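Local atomic coordinates of hydrazine synthase alpha subunit (Candidatus Kuenenia stuttgartiensis, PDB entry 5C2V), a protein that catalyses, as part of the hydrazine synthase complex, the condensation of hydroxylamine with ammonia to form hydrazine, and carries two c-type hemes. Residues D[263-268]-D[550-555]; D[200-205]-D[400-405]; D[429-434]-D[462-467]. One frame throughout, in Å; residues are numbered along the deposited sequence.

Overall arrangement
Contacts 1 and 2 have their centres about 13 Å apart and touch where H552 packs on T401 of strand 401-403. Contact 3 lies about 14 Å from contact 1, centre to centre, and segments 550-555 and 429-434 of the two share a mixed sheet. There strand 553-556 runs parallel to strand 428-433, with backbone bonds between R554 and I432 and between H552 and T430. Contacts 2 and 3 do not meet; their nearest atoms are about 10 Å apart. R554 of contact 1 and W431 of contact 3 both belong to the pocket of the heme c bound through C556 and C559. Contact 2 lies away from the annotated sites.

Contact 1 of 3, residues D[263-268]-D[550-555]; sequences NWDGAY and PYHGRI. With HEC (heme c), chain B.
The guanidinium of R554 is sandwiched between the ring of Y268 and a methyl group of heme c. HEC CMB lies over the face opposite Y268, 3.3 Å from R554 NE. The tyrosine side is a cation-pi contact: R554 CZ stands 4.0 Å from the centroid of the Y268 ring. The two planes are tilted by 40°. R554 NH2 comes over the ring face near its rim, 3.4 Å from Y268 CE1. The R554 chain leaves with CG anti to the backbone N (chi1 -179°) and bends at chi2, which slides the group between tyrosine and heme. R554 NH1 is hydrogen-bonded to the backbone O of P269. One water bridges Y268 OH and the backbone O of I555, with a weak bond from R554 NE.

Two residues before R554, H552 meets D265 of the type I turn N263-G266 and A267 just after it. Its CD2 packs on A267 CB at 3.5 Å. Its NE2 gives only a weak hydrogen bond to D265 OD2, at 134°. The other ring nitrogen has a stronger bond: H552 ND1 donates almost straight to P550 O at 3.0 Å, with that oxygen in the ring plane. This fixes the turn of the imidazole.

The loop 263-268 joins strands 256-262 and 270-273 of a four-stranded antiparallel sheet, consistent with a propeller blade. Through Y268 with R554, and D265 and A267 with H552, it meets the middle-domain heme c pocket, close to the axial ligand Y564.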
loop_
_atom_site.group_PDB
_atom_site.type_symbol
_atom_site.label_atom_id
_atom_site.label_comp_id
_atom_site.label_asym_id
_atom_site.label_seq_id
_atom_site.Cartn_x
_atom_site.Cartn_y
_atom_site.Cartn_z
ATOM N N ASN D 263 5.755 -4.310 30.438
ATOM C CA ASN D 263 5.775 -4.414 31.890
ATOM C C ASN D 263 5.974 -3.033 32.500
ATOM O O ASN D 263 6.551 -2.149 31.868
ATOM C CB ASN D 263 6.870 -5.375 32.355
ATOM C CG ASN D 263 6.552 -6.821 32.030
ATOM O OD1 ASN D 263 7.387 -7.547 31.487
ATOM N ND2 ASN D 263 5.339 -7.250 32.361
ATOM N N TRP D 264 5.497 -2.846 33.728
ATOM C CA TRP D 264 5.493 -1.522 34.342
ATOM C C TRP D 264 6.903 -0.995 34.612
ATOM O O TRP D 264 7.082 0.193 34.883
ATOM C CB TRP D 264 4.673 -1.540 35.637
ATOM C CG TRP D 264 5.244 -2.387 36.731
ATOM C CD1 TRP D 264 5.258 -3.750 36.791
ATOM C CD2 TRP D 264 5.856 -1.925 37.941
ATOM N NE1 TRP D 264 5.855 -4.165 37.956
ATOM C CE2 TRP D 264 6.230 -3.064 38.679
ATOM C CE3 TRP D 264 6.130 -0.659 38.466
ATOM C CZ2 TRP D 264 6.864 -2.975 39.918
ATOM C CZ3 TRP D 264 6.760 -0.573 39.695
ATOM C CH2 TRP D 264 7.120 -1.723 40.406
ATOM N N ASP D 265 7.898 -1.876 34.548
ATOM C CA ASP D 265 9.292 -1.448 34.606
ATOM C C ASP D 265 9.902 -1.336 33.208
ATOM O O ASP D 265 11.052 -0.921 33.057
ATOM C CB ASP D 265 10.117 -2.411 35.464
ATOM C CG ASP D 265 10.065 -3.836 34.954
ATOM O OD1 ASP D 265 9.037 -4.216 34.358
ATOM O OD2 ASP D 265 11.051 -4.576 35.149
ATOM N N GLY D 266 9.128 -1.700 32.190
ATOM C CA GLY D 266 9.595 -1.648 30.815
ATOM C C GLY D 266 10.562 -2.767 30.469
ATOM O O GLY D 266 11.489 -2.580 29.680
ATOM N N ALA D 267 10.343 -3.934 31.066
ATOM C CA ALA D 267 11.217 -5.083 30.862
ATOM C C ALA D 267 10.927 -5.837 29.565
ATOM O O ALA D 267 11.839 -6.374 28.937
ATOM C CB ALA D 267 11.111 -6.031 32.048
ATOM N N TYR D 268 9.659 -5.884 29.167
ATOM C CA TYR D 268 9.255 -6.730 28.047
ATOM C C TYR D 268 8.188 -6.096 27.147
ATOM O O TYR D 268 7.036 -6.530 27.151
ATOM C CB TYR D 268 8.751 -8.071 28.592
ATOM C CG TYR D 268 8.623 -9.183 27.574
ATOM C CD1 TYR D 268 9.748 -9.821 27.064
ATOM C CD2 TYR D 268 7.375 -9.621 27.150
ATOM C CE1 TYR D 268 9.633 -10.847 26.143
ATOM C CE2 TYR D 268 7.250 -10.647 26.231
ATOM C CZ TYR D 268 8.381 -11.256 25.731
ATOM O OH TYR D 268 8.259 -12.276 24.816
ATOM N N PRO D 550 18.500 -1.965 32.965
ATOM C CA PRO D 550 19.773 -2.425 33.535
ATOM C C PRO D 550 19.737 -3.884 33.990
ATOM O O PRO D 550 18.753 -4.308 34.597
ATOM C CB PRO D 550 19.973 -1.491 34.728
ATOM C CG PRO D 550 19.293 -0.234 34.322
ATOM C CD PRO D 550 18.094 -0.659 33.518
ATOM N N TYR D 551 20.785 -4.636 33.650
ATOM C CA TYR D 551 20.958 -6.036 34.059
ATOM C C TYR D 551 19.941 -6.979 33.405
ATOM O O TYR D 551 20.094 -8.200 33.446
ATOM C CB TYR D 551 20.890 -6.160 35.588
ATOM C CG TYR D 551 20.937 -7.582 36.096
ATOM C CD1 TYR D 551 22.120 -8.307 36.079
ATOM C CD2 TYR D 551 19.795 -8.202 36.586
ATOM C CE1 TYR D 551 22.166 -9.610 36.540
ATOM C CE2 TYR D 551 19.831 -9.503 37.048
ATOM C CZ TYR D 551 21.019 -10.202 37.023
ATOM O OH TYR D 551 21.059 -11.499 37.484
ATOM N N HIS D 552 18.917 -6.413 32.780
ATOM C CA HIS D 552 17.919 -7.211 32.085
ATOM C C HIS D 552 18.498 -7.845 30.834
ATOM O O HIS D 552 19.550 -7.436 30.341
ATOM C CB HIS D 552 16.700 -6.364 31.719
ATOM C CG HIS D 552 15.741 -6.169 32.849
ATOM N ND1 HIS D 552 16.091 -5.538 34.023
ATOM C CD2 HIS D 552 14.442 -6.528 32.987
ATOM C CE1 HIS D 552 15.049 -5.513 34.835
ATOM N NE2 HIS D 552 14.036 -6.107 34.229
ATOM N N GLY D 553 17.802 -8.852 30.326
ATOM C CA GLY D 553 18.181 -9.459 29.070
ATOM C C GLY D 553 16.945 -9.965 28.367
ATOM O O GLY D 553 15.956 -10.311 29.014
ATOM N N ARG D 554 16.994 -10.027 27.041
ATOM C CA ARG D 554 15.780 -10.355 26.296
ATOM C C ARG D 554 15.999 -11.390 25.203
ATOM O O ARG D 554 16.970 -11.326 24.454
ATOM C CB ARG D 554 15.163 -9.092 25.687
ATOM C CG ARG D 554 13.880 -9.378 24.920
ATOM C CD ARG D 554 12.895 -8.226 24.948
ATOM N NE ARG D 554 11.581 -8.672 24.490
ATOM C CZ ARG D 554 10.560 -7.867 24.220
ATOM N NH1 ARG D 554 10.689 -6.556 24.351
ATOM N NH2 ARG D 554 9.406 -8.379 23.813
ATOM N N ILE D 555 15.066 -12.329 25.108
ATOM C CA ILE D 555 15.168 -13.427 24.163
ATOM C C ILE D 555 14.172 -13.269 23.020
ATOM O O ILE D 555 13.105 -12.672 23.185
ATOM C CB ILE D 555 14.923 -14.782 24.857
ATOM C CG1 ILE D 555 13.452 -14.925 25.248
ATOM C CG2 ILE D 555 15.805 -14.920 26.086
ATOM C CD1 ILE D 555 13.079 -16.303 25.712
HETATM FE FE HEC B . 12.426 -7.694 15.809
HETATM C CHA HEC B . 9.994 -5.576 14.575
HETATM C CHB HEC B . 11.392 -6.993 19.002
HETATM C CHC HEC B . 15.093 -9.483 17.080
HETATM C CHD HEC B . 13.611 -8.228 12.636
HETATM N NA HEC B . 10.966 -6.512 16.631
HETATM C C1A HEC B . 10.076 -5.712 15.942
HETATM C C2A HEC B . 9.235 -5.038 16.907
HETATM C C3A HEC B . 9.618 -5.422 18.128
HETATM C C4A HEC B . 10.715 -6.359 17.981
HETATM C CMA HEC B . 9.003 -4.956 19.465
HETATM C CAA HEC B . 8.104 -4.043 16.565
HETATM C CBA HEC B . 6.754 -4.752 16.610
HETATM C CGA HEC B . 6.638 -5.759 15.494
HETATM O O1A HEC B . 6.253 -6.924 15.771
HETATM O O2A HEC B . 6.932 -5.402 14.325
HETATM N NB HEC B . 13.202 -8.048 17.710
HETATM C C1B HEC B . 12.437 -7.878 18.850
HETATM C C2B HEC B . 12.924 -8.804 19.852
HETATM C C3B HEC B . 13.946 -9.487 19.333
HETATM C C4B HEC B . 14.143 -9.029 17.970
HETATM C CMB HEC B . 12.367 -8.963 21.283
HETATM C CAB HEC B . 14.753 -10.581 20.069
HETATM C CBB HEC B . 16.206 -10.104 20.285
HETATM N NC HEC B . 14.026 -8.722 15.004
HETATM C C1C HEC B . 15.063 -9.298 15.714
HETATM C C2C HEC B . 16.052 -9.765 14.764
HETATM C C3C HEC B . 15.695 -9.323 13.556
HETATM C C4C HEC B . 14.380 -8.719 13.670
HETATM C CMC HEC B . 17.436 -10.346 15.129
HETATM C CAC HEC B . 16.491 -9.541 12.250
HETATM C CBC HEC B . 16.986 -8.179 11.717
HETATM N ND HEC B . 11.892 -7.001 13.905
HETATM C C1D HEC B . 12.525 -7.391 12.729
HETATM C C2D HEC B . 11.862 -6.775 11.604
HETATM C C3D HEC B . 10.725 -5.948 12.214
HETATM C C4D HEC B . 10.827 -6.146 13.641
HETATM C CMD HEC B . 12.225 -6.931 10.111
HETATM C CAD HEC B . 9.690 -5.073 11.476
HETATM C CBD HEC B . 10.416 -3.902 10.825
HETATM C CGD HEC B . 9.431 -3.054 10.071
HETATM O O1D HEC B . 9.884 -2.161 9.313
HETATM O O2D HEC B . 8.200 -3.275 10.221
HETATM O O HOH W 1 10.680 -11.553 23.014
#

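Contact 2 of 3, residues D[200-205]-D[400-405]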
loop_
_atom_site.group_PDB
_atom_site.type_symbol
_atom_site.label_atom_id
_atom_site.label_comp_id
_atom_site.label_asym_id
_atom_site.label_seq_id
_atom_site.Cartn_x
_atom_site.Cartn_y
_atom_site.Cartn_z
ATOM N N ARG D 200 10.339 -1.224 49.220
ATOM C CA ARG D 200 9.557 -2.308 49.789
ATOM C C ARG D 200 9.652 -3.525 48.884
ATOM O O ARG D 200 9.897 -4.638 49.348
ATOM C CB ARG D 200 8.097 -1.884 49.987
ATOM C CG ARG D 200 7.102 -3.039 50.024
ATOM C CD ARG D 200 5.780 -2.619 50.657
ATOM N NE ARG D 200 4.716 -3.595 50.429
ATOM C CZ ARG D 200 4.593 -4.744 51.089
ATOM N NH1 ARG D 200 5.474 -5.076 52.021
ATOM N NH2 ARG D 200 3.589 -5.564 50.809
ATOM N N ILE D 201 9.459 -3.305 47.587
ATOM C CA ILE D 201 9.519 -4.393 46.618
ATOM C C ILE D 201 10.941 -4.902 46.357
ATOM O O ILE D 201 11.220 -6.090 46.524
ATOM C CB ILE D 201 8.896 -3.964 45.275
ATOM C CG1 ILE D 201 7.460 -3.475 45.486
ATOM C CG2 ILE D 201 8.933 -5.111 44.280
ATOM C CD1 ILE D 201 6.775 -3.008 44.217
ATOM N N THR D 202 11.832 -4.006 45.942
ATOM C CA THR D 202 13.204 -4.380 45.586
ATOM C C THR D 202 14.169 -4.475 46.770
ATOM O O THR D 202 15.030 -5.353 46.806
ATOM C CB THR D 202 13.800 -3.393 44.562
ATOM O OG1 THR D 202 13.859 -2.082 45.135
ATOM C CG2 THR D 202 12.956 -3.360 43.297
ATOM N N GLY D 203 14.021 -3.574 47.735
ATOM C CA GLY D 203 14.978 -3.464 48.822
ATOM C C GLY D 203 15.880 -2.248 48.698
ATOM O O GLY D 203 16.842 -2.094 49.452
ATOM N N HIS D 204 15.566 -1.384 47.736
ATOM C CA HIS D 204 16.293 -0.133 47.542
ATOM C C HIS D 204 15.354 0.917 46.960
ATOM O O HIS D 204 14.448 0.586 46.197
ATOM C CB HIS D 204 17.497 -0.344 46.619
ATOM C CG HIS D 204 18.463 0.803 46.605
ATOM N ND1 HIS D 204 18.161 2.024 46.042
ATOM C CD2 HIS D 204 19.729 0.907 47.074
ATOM C CE1 HIS D 204 19.197 2.834 46.173
ATOM N NE2 HIS D 204 20.162 2.180 46.795
ATOM N N VAL D 205 15.569 2.180 47.316
ATOM C CA VAL D 205 14.750 3.264 46.786
ATOM C C VAL D 205 14.939 3.383 45.278
ATOM O O VAL D 205 15.975 2.990 44.739
ATOM C CB VAL D 205 15.081 4.615 47.450
ATOM C CG1 VAL D 205 14.693 4.595 48.921
ATOM C CG2 VAL D 205 16.556 4.949 47.280
ATOM N N PHE D 400 12.919 -6.641 38.263
ATOM C CA PHE D 400 14.320 -6.937 38.529
ATOM C C PHE D 400 15.221 -5.710 38.389
ATOM O O PHE D 400 16.446 -5.825 38.426
ATOM C CB PHE D 400 14.792 -8.078 37.630
ATOM C CG PHE D 400 14.295 -9.425 38.073
ATOM C CD1 PHE D 400 13.035 -9.873 37.709
ATOM C CD2 PHE D 400 15.076 -10.226 38.889
ATOM C CE1 PHE D 400 12.574 -11.106 38.132
ATOM C CE2 PHE D 400 14.621 -11.460 39.315
ATOM C CZ PHE D 400 13.368 -11.900 38.937
ATOM N N THR D 401 14.617 -4.542 38.191
ATOM C CA THR D 401 15.382 -3.298 38.179
ATOM C C THR D 401 14.862 -2.283 39.198
ATOM O O THR D 401 13.655 -2.120 39.383
ATOM C CB THR D 401 15.389 -2.641 36.780
ATOM O OG1 THR D 401 16.040 -1.366 36.854
ATOM C CG2 THR D 401 13.970 -2.451 36.260
ATOM N N ALA D 402 15.798 -1.612 39.861
ATOM C CA ALA D 402 15.498 -0.558 40.824
ATOM C C ALA D 402 15.460 0.803 40.131
ATOM O O ALA D 402 15.433 1.845 40.787
ATOM C CB ALA D 402 16.505 -0.562 41.962
ATOM N N GLY D 403 15.479 0.781 38.802
ATOM C CA GLY D 403 15.567 1.992 38.005
ATOM C C GLY D 403 16.965 2.293 37.501
ATOM O O GLY D 403 17.773 1.378 37.328
ATOM N N LYS D 404 17.239 3.571 37.252
ATOM C CA LYS D 404 18.446 3.998 36.546
ATOM C C LYS D 404 19.725 3.426 37.153
ATOM O O LYS D 404 19.967 3.556 38.354
ATOM C CB LYS D 404 18.516 5.529 36.527
ATOM C CG LYS D 404 19.920 6.104 36.407
ATOM C CD LYS D 404 19.938 7.573 36.808
ATOM C CE LYS D 404 21.355 8.124 36.851
ATOM N NZ LYS D 404 21.392 9.527 37.352
ATOM N N ASN D 405 20.513 2.764 36.306
ATOM C CA ASN D 405 21.797 2.166 36.682
ATOM C C ASN D 405 21.669 1.007 37.673
ATOM O O ASN D 405 22.664 0.378 38.035
ATOM C CB ASN D 405 22.741 3.229 37.247
ATOM C CG ASN D 405 23.076 4.305 36.235
ATOM O OD1 ASN D 405 23.174 5.483 36.574
ATOM N ND2 ASN D 405 23.246 3.904 34.981
#
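T401 presents its backbone to the other segment. T401 O lies 4.2 Å from T202 CG2, a loose van der Waals contact. The carbonyl is bonded elsewhere, to T399 OG1 and R189 NH2. The T401 side chain points away from 200-205, and its OG1 is hydrogen-bonded to F406 O.

A402 comes closest to the other backbone, with its CA 6.5 Å from that of T202. Its methyl group faces the threonine, and A402 CB is 4.4 Å from T202 OG1. No hydrogen bond crosses between the two segments. Each threonine instead makes an ST turn of its own: T202 OG1 accepts from H204 N at 3.2 Å, and T401 OG1 from G403 N at 3.0 Å. With T202 OG1 between the backbone N and the carbonyl carbon (chi1 62°), CG2 is left anti to the carbonyl carbon, and this is the branch near T401 O. T202 OG1 is also hydrogen-bonded to I198 O in helix 196-201. The contact thus packs the residues after that helix on the weakly bonded strand 401-403, an outermost strand of a three-stranded antiparallel sheet with 406-408 and 415-417. The chain leaves the helix at G203, which has positive phi. Beyond it, H204 ND1 donates to V205 O at 2.7 Å. The acceptor lies in the ring plane, and the donor approaches a lone pair of the carbonyl. This holds the imidazole in place, and its ring also meets that of F406.

A402 O and V205 O, both acceptors, come to 4.2 Å, a loose approach. The A402 backbone is hydrogen-bonded to S207, just beyond V205. At G403, phi is positive. K404 continues the link to the same serine: its O is hydrogen-bonded to S207 OG. N405 closes the segment with a backbone bond to Q418.

Contact 3 of 3, residues D[429-434]-D[462-467]; sequences GTWICF and VRIIQG
W431 lays the edge of its indole against the end of I464. I464 CD1 sits near the ring plane, 3.8 Å from W431 NE1 and 4.0 Å from W431 CZ2. The two side chains run antiparallel alongside each other. V462 touches a different part of the indole, with its CG2 4.3 Å from W431 CH2. V462 and I464 are two residues apart on one strand, so both turn the same way, toward the tryptophan.

The backbones stay well apart, with the CA atoms of W431 and I464 separated by 11.1 Å. The indole bridges that gap, swung out across it by a rotation that sets CG between the backbone N and the carbonyl carbon (chi1 68°). Strand 428-433 belongs to a mixed sheet with 517-522 and 553-556, and strand 461-467 to a separate antiparallel sheet. The contact is therefore packing between two sheets.

The indole also meets the Y527 ring, and W431 touches heme c as well. Its contacts with V462 and I464 are dispersive. The one polar group, W431 NE1, is taken up by a hydrogen bond to Q521 OE1, which implies a mainly apolar junction beside the heme pocket.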
loop_
_atom_site.group_PDB
_atom_site.type_symbol
_atom_site.label_atom_id
_atom_site.label_comp_id
_atom_site.label_asym_id
_atom_site.label_seq_id
_atom_site.Cartn_x
_atom_site.Cartn_y
_atom_site.Cartn_z
ATOM N N GLY D 429 23.048 -4.456 29.730
ATOM C CA GLY D 429 22.129 -5.581 29.723
ATOM C C GLY D 429 22.442 -6.505 28.560
ATOM O O GLY D 429 23.456 -6.329 27.894
ATOM N N THR D 430 21.589 -7.496 28.316
ATOM C CA THR D 430 21.868 -8.477 27.267
ATOM C C THR D 430 20.685 -8.776 26.344
ATOM O O THR D 430 19.527 -8.508 26.674
ATOM C CB THR D 430 22.339 -9.818 27.872
ATOM O OG1 THR D 430 21.362 -10.295 28.806
ATOM C CG2 THR D 430 23.675 -9.654 28.582
ATOM N N TRP D 431 20.978 -9.339 25.177
ATOM C CA TRP D 431 19.909 -9.878 24.344
ATOM C C TRP D 431 20.394 -11.049 23.497
ATOM O O TRP D 431 21.575 -11.138 23.148
ATOM C CB TRP D 431 19.291 -8.788 23.457
ATOM C CG TRP D 431 20.177 -8.255 22.373
ATOM C CD1 TRP D 431 20.951 -7.133 22.424
ATOM C CD2 TRP D 431 20.358 -8.807 21.062
ATOM N NE1 TRP D 431 21.610 -6.958 21.231
ATOM C CE2 TRP D 431 21.265 -7.974 20.379
ATOM C CE3 TRP D 431 19.845 -9.929 20.403
ATOM C CZ2 TRP D 431 21.670 -8.226 19.071
ATOM C CZ3 TRP D 431 20.250 -10.178 19.103
ATOM C CH2 TRP D 431 21.153 -9.331 18.451
ATOM N N ILE D 432 19.468 -11.952 23.189
ATOM C CA ILE D 432 19.782 -13.173 22.465
ATOM C C ILE D 432 18.672 -13.575 21.487
ATOM O O ILE D 432 17.478 -13.563 21.820
ATOM C CB ILE D 432 20.053 -14.338 23.448
ATOM C CG1 ILE D 432 20.192 -15.667 22.704
ATOM C CG2 ILE D 432 18.960 -14.422 24.500
ATOM C CD1 ILE D 432 20.515 -16.839 23.604
ATOM N N CYS D 433 19.089 -13.921 20.274
ATOM C CA CYS D 433 18.199 -14.468 19.261
ATOM C C CYS D 433 18.609 -15.903 18.957
ATOM O O CYS D 433 19.782 -16.179 18.694
ATOM C CB CYS D 433 18.232 -13.619 17.989
ATOM S SG CYS D 433 17.084 -14.162 16.702
ATOM N N PHE D 434 17.641 -16.812 18.998
ATOM C CA PHE D 434 17.917 -18.232 18.819
ATOM C C PHE D 434 18.223 -18.574 17.363
ATOM O O PHE D 434 19.113 -19.373 17.083
ATOM C CB PHE D 434 16.739 -19.061 19.328
ATOM C CG PHE D 434 16.402 -18.803 20.769
ATOM C CD1 PHE D 434 17.404 -18.725 21.725
ATOM C CD2 PHE D 434 15.088 -18.623 21.168
ATOM C CE1 PHE D 434 17.100 -18.482 23.051
ATOM C CE2 PHE D 434 14.779 -18.377 22.494
ATOM C CZ PHE D 434 15.786 -18.308 23.435
ATOM N N VAL D 462 26.137 -9.548 13.389
ATOM C CA VAL D 462 25.056 -8.581 13.493
ATOM C C VAL D 462 25.605 -7.209 13.860
ATOM O O VAL D 462 26.536 -7.088 14.669
ATOM C CB VAL D 462 23.994 -8.998 14.541
ATOM C CG1 VAL D 462 23.211 -10.212 14.065
ATOM C CG2 VAL D 462 24.637 -9.261 15.896
ATOM N N ARG D 463 25.028 -6.180 13.246
ATOM C CA ARG D 463 25.360 -4.800 13.568
ATOM C C ARG D 463 24.316 -4.217 14.512
ATOM O O ARG D 463 23.114 -4.318 14.266
ATOM C CB ARG D 463 25.458 -3.946 12.301
ATOM C CG ARG D 463 25.731 -2.474 12.583
ATOM C CD ARG D 463 25.747 -1.633 11.315
ATOM N NE ARG D 463 26.837 -1.999 10.414
ATOM C CZ ARG D 463 26.669 -2.632 9.258
ATOM N NH1 ARG D 463 25.451 -2.967 8.855
ATOM N NH2 ARG D 463 27.719 -2.926 8.502
ATOM N N ILE D 464 24.788 -3.610 15.594
ATOM C CA ILE D 464 23.917 -3.001 16.586
ATOM C C ILE D 464 24.089 -1.488 16.571
ATOM O O ILE D 464 25.200 -0.969 16.757
ATOM C CB ILE D 464 24.194 -3.538 17.999
ATOM C CG1 ILE D 464 24.349 -5.060 17.969
ATOM C CG2 ILE D 464 23.081 -3.124 18.948
ATOM C CD1 ILE D 464 24.681 -5.665 19.314
ATOM N N ILE D 465 22.967 -0.804 16.359
ATOM C CA ILE D 465 22.923 0.631 16.105
ATOM C C ILE D 465 22.120 1.367 17.176
ATOM O O ILE D 465 21.035 0.927 17.547
ATOM C CB ILE D 465 22.291 0.916 14.722
ATOM C CG1 ILE D 465 23.146 0.313 13.605
ATOM C CG2 ILE D 465 22.089 2.409 14.505
ATOM C CD1 ILE D 465 22.510 0.405 12.235
ATOM N N GLN D 466 22.649 2.486 17.667
ATOM C CA GLN D 466 21.927 3.304 18.639
ATOM C C GLN D 466 21.402 4.596 18.022
ATOM O O GLN D 466 22.166 5.386 17.467
ATOM C CB GLN D 466 22.817 3.640 19.836
ATOM C CG GLN D 466 22.138 4.522 20.874
ATOM C CD GLN D 466 23.062 4.906 22.011
ATOM O OE1 GLN D 466 24.142 4.337 22.168
ATOM N NE2 GLN D 466 22.640 5.877 22.813
ATOM N N GLY D 467 20.094 4.803 18.120
ATOM C CA GLY D 467 19.478 6.026 17.641
ATOM C C GLY D 467 19.806 7.236 18.492
ATOM O O GLY D 467 19.634 7.216 19.711
#